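Local coordinates for protein type 3 secretion system chaperone YscE (Yersinia pestis, PDB 2P58) that acts with YscG as a cytoplasmic chaperone of the type III secretion system, keeping the needle protein YscF from polymerizing prematurely, at residues 18-23 with 51-56. Residues are numbered along the deposited sequence; the frame is centred on the assembly and turned at random.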
HETATM    1  N   MSE A  18      12.477  10.622  13.373  1.00 24.39           N
HETATM    2  CA  MSE A  18      13.453  11.691  13.205  1.00 25.23           C
HETATM    3  C   MSE A  18      13.677  11.977  11.733  1.00 22.03           C
HETATM    4  O   MSE A  18      13.872  13.132  11.353  1.00 19.64           O
HETATM    5  CB  MSE A  18      14.776  11.329  13.886  1.00 27.24           C
HETATM    6  CG  MSE A  18      14.680  11.374  15.389  1.00 32.39           C
HETATM    7 SE   MSE A  18      16.296  11.087  16.188  1.00 38.96          SE
HETATM    8  CE  MSE A  18      17.407  11.871  14.978  1.00 30.94           C
ATOM      9  N   GLN A  19      13.650  10.929  10.902  1.00 20.44           N
ATOM     10  CA  GLN A  19      13.856  11.110   9.465  1.00 20.26           C
ATOM     11  C   GLN A  19      12.735  11.959   8.874  1.00 19.04           C
ATOM     12  O   GLN A  19      12.981  12.873   8.086  1.00 20.35           O
ATOM     13  CB  GLN A  19      13.931   9.745   8.731  1.00 21.12           C
ATOM     14  CG  GLN A  19      14.105   9.858   7.228  1.00 22.62           C
ATOM     15  CD  GLN A  19      14.273   8.504   6.541  1.00 23.70           C
ATOM     16  OE1 GLN A  19      14.209   7.468   7.183  1.00 25.68           O
ATOM     17  NE2 GLN A  19      14.487   8.521   5.229  1.00 23.42           N
ATOM     18  N   LEU A  20      11.495  11.665   9.253  1.00 17.60           N
ATOM     19  CA  LEU A  20      10.370  12.425   8.714  1.00 18.18           C
ATOM     20  C   LEU A  20      10.382  13.863   9.227  1.00 18.77           C
ATOM     21  O   LEU A  20      10.121  14.803   8.484  1.00 16.38           O
ATOM     22  CB  LEU A  20       9.051  11.769   9.115  1.00 18.51           C
ATOM     23  CG  LEU A  20       8.841  10.320   8.653  1.00 18.89           C
ATOM     24  CD1 LEU A  20       7.687   9.731   9.451  1.00 19.25           C
ATOM     25  CD2 LEU A  20       8.568  10.293   7.131  1.00 19.61           C
ATOM     26  N   GLU A  21      10.677  14.033  10.509  1.00 18.88           N
ATOM     27  CA  GLU A  21      10.689  15.374  11.092  1.00 18.32           C
ATOM     28  C   GLU A  21      11.788  16.231  10.501  1.00 17.32           C
ATOM     29  O   GLU A  21      11.584  17.420  10.277  1.00 16.53           O
ATOM     30  CB  GLU A  21      10.821  15.296  12.616  1.00 20.80           C
ATOM     31  CG  GLU A  21       9.537  14.816  13.270  1.00 26.10           C
ATOM     32  CD  GLU A  21       8.492  15.918  13.405  1.00 32.48           C
ATOM     33  OE1 GLU A  21       8.620  16.971  12.730  1.00 35.69           O
ATOM     34  OE2 GLU A  21       7.529  15.730  14.185  1.00 35.01           O
HETATM   35  N   MSE A  22      12.950  15.644  10.244  1.00 16.94           N
HETATM   36  CA  MSE A  22      14.031  16.408   9.645  1.00 17.39           C
HETATM   37  C   MSE A  22      13.648  16.790   8.212  1.00 17.90           C
HETATM   38  O   MSE A  22      13.925  17.909   7.752  1.00 16.03           O
HETATM   39  CB  MSE A  22      15.344  15.607   9.649  1.00 18.99           C
HETATM   40  CG  MSE A  22      15.872  15.398  11.063  1.00 23.45           C
HETATM   41 SE   MSE A  22      17.513  14.589  11.224  1.00 26.08          SE
HETATM   42  CE  MSE A  22      17.273  13.114  10.363  1.00 29.66           C
ATOM     43  N   ALA A  23      13.026  15.858   7.495  1.00 16.99           N
ATOM     44  CA  ALA A  23      12.641  16.164   6.128  1.00 15.59           C
ATOM     45  C   ALA A  23      11.597  17.292   6.110  1.00 15.47           C
ATOM     46  O   ALA A  23      11.637  18.135   5.210  1.00 15.17           O
ATOM     47  CB  ALA A  23      12.088  14.934   5.448  1.00 16.15           C
ATOM     48  N   GLU A  51       3.506  15.381   6.968  1.00 14.77           N
ATOM     49  CA  GLU A  51       2.713  15.616   8.165  1.00 15.72           C
ATOM     50  C   GLU A  51       1.831  14.402   8.408  1.00 13.76           C
ATOM     51  O   GLU A  51       1.653  13.962   9.537  1.00 13.07           O
ATOM     52  CB  GLU A  51       1.838  16.876   7.994  1.00 17.89           C
ATOM     53  CG  GLU A  51       2.672  18.168   7.993  1.00 25.65           C
ATOM     54  CD  GLU A  51       1.895  19.386   7.484  1.00 34.33           C
ATOM     55  OE1 GLU A  51       0.688  19.241   7.157  1.00 35.44           O
ATOM     56  OE2 GLU A  51       2.504  20.487   7.402  1.00 38.68           O
ATOM     57  N   SER A  52       1.272  13.875   7.326  1.00 13.46           N
ATOM     58  CA  SER A  52       0.383  12.708   7.419  1.00 13.40           C
ATOM     59  C   SER A  52       1.102  11.471   7.923  1.00 10.88           C
ATOM     60  O   SER A  52       0.552  10.681   8.679  1.00 14.07           O
ATOM     61  CB  SER A  52      -0.217  12.431   6.037  1.00 12.77           C
ATOM     62  OG  SER A  52      -1.115  13.483   5.683  1.00 16.62           O
ATOM     63  N   ALA A  53       2.310  11.261   7.428  1.00 11.51           N
ATOM     64  CA  ALA A  53       3.094  10.121   7.847  1.00 11.84           C
ATOM     65  C   ALA A  53       3.463  10.232   9.328  1.00 11.68           C
ATOM     66  O   ALA A  53       3.373   9.272  10.083  1.00 11.57           O
ATOM     67  CB  ALA A  53       4.377  10.024   6.980  1.00 12.04           C
ATOM     68  N   ILE A  54       3.876  11.421   9.745  1.00 12.84           N
ATOM     69  CA  ILE A  54       4.243  11.620  11.152  1.00 14.16           C
ATOM     70  C   ILE A  54       3.028  11.322  12.032  1.00 14.53           C
ATOM     71  O   ILE A  54       3.143  10.646  13.058  1.00 15.35           O
ATOM     72  CB  ILE A  54       4.747  13.088  11.364  1.00 15.87           C
ATOM     73  CG1 ILE A  54       6.091  13.265  10.662  1.00 14.83           C
ATOM     74  CG2 ILE A  54       4.823  13.422  12.840  1.00 15.79           C
ATOM     75  CD1 ILE A  54       6.461  14.732  10.370  1.00 15.58           C
ATOM     76  N   ALA A  55       1.858  11.788  11.597  1.00 14.19           N
ATOM     77  CA  ALA A  55       0.611  11.564  12.319  1.00 14.65           C
ATOM     78  C   ALA A  55       0.325  10.072  12.461  1.00 13.73           C
ATOM     79  O   ALA A  55       0.086   9.594  13.564  1.00 13.36           O
ATOM     80  CB  ALA A  55      -0.537  12.248  11.608  1.00 13.23           C
ATOM     81  N   ILE A  56       0.367   9.334  11.347  1.00 12.81           N
ATOM     82  CA  ILE A  56       0.094   7.891  11.419  1.00 12.66           C
ATOM     83  C   ILE A  56       1.049   7.210  12.380  1.00 13.76           C
ATOM     84  O   ILE A  56       0.631   6.381  13.209  1.00 13.47           O
ATOM     85  CB  ILE A  56       0.233   7.221  10.033  1.00 11.59           C
ATOM     86  CG1 ILE A  56      -0.937   7.640   9.166  1.00 11.70           C
ATOM     87  CG2 ILE A  56       0.237   5.657  10.173  1.00 13.26           C
ATOM     88  CD1 ILE A  56      -0.710   7.344   7.686  1.00 13.86           C
TER
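Leu20 and Ile54 pack side by side at the middle of the helical hairpin, their side chains running past each other in opposite directions. The closest touch is made at the base of the leucine side chain, where Leu20 CB lies 3.7 Å from Ile54 CG1. Farther along the side chain, the CD1 branch of Leu20 reaches across to the methyl of Ala53, one residue before Ile54, with Leu20 CD1 4.1 Å from Ala53 CB. Ile54 sends its CG1 arm beside its own backbone N (chi1 -69°), and the CD1 methyl at the end of that arm touches both Leu20 CB and the carboxylate of Glu21. Glu21 crosses Ile54 at about a right angle. Its chain bends at chi2 (-80°), which brings the carboxylate toward the isoleucine, against its CD1 and CG2 methyls: Glu21 CD sits 3.8 Å from Ile54 CD1, and Glu21 OE2 3.8 Å from Ile54 CG2. Segments 18-23 (on helix 10-30) and 51-56 (on helix 37-60) run roughly antiparallel, their axes at 152° and 9.7 Å apart at closest approach, with the CA atoms of Leu20 and Ile54 separated by 6.6 Å. Along the same seam Leu50 touches Leu20 and Ala23, while Leu24 packs on Ile54. A chain of another protein in the assembly lays apolar side chains on Leu20 and Ala53. Buried Leu20, Ala53 and Ile54 thus join the hairpin by van der Waals contact, while the partly exposed Glu21 borders them without a polar partner on 51-56.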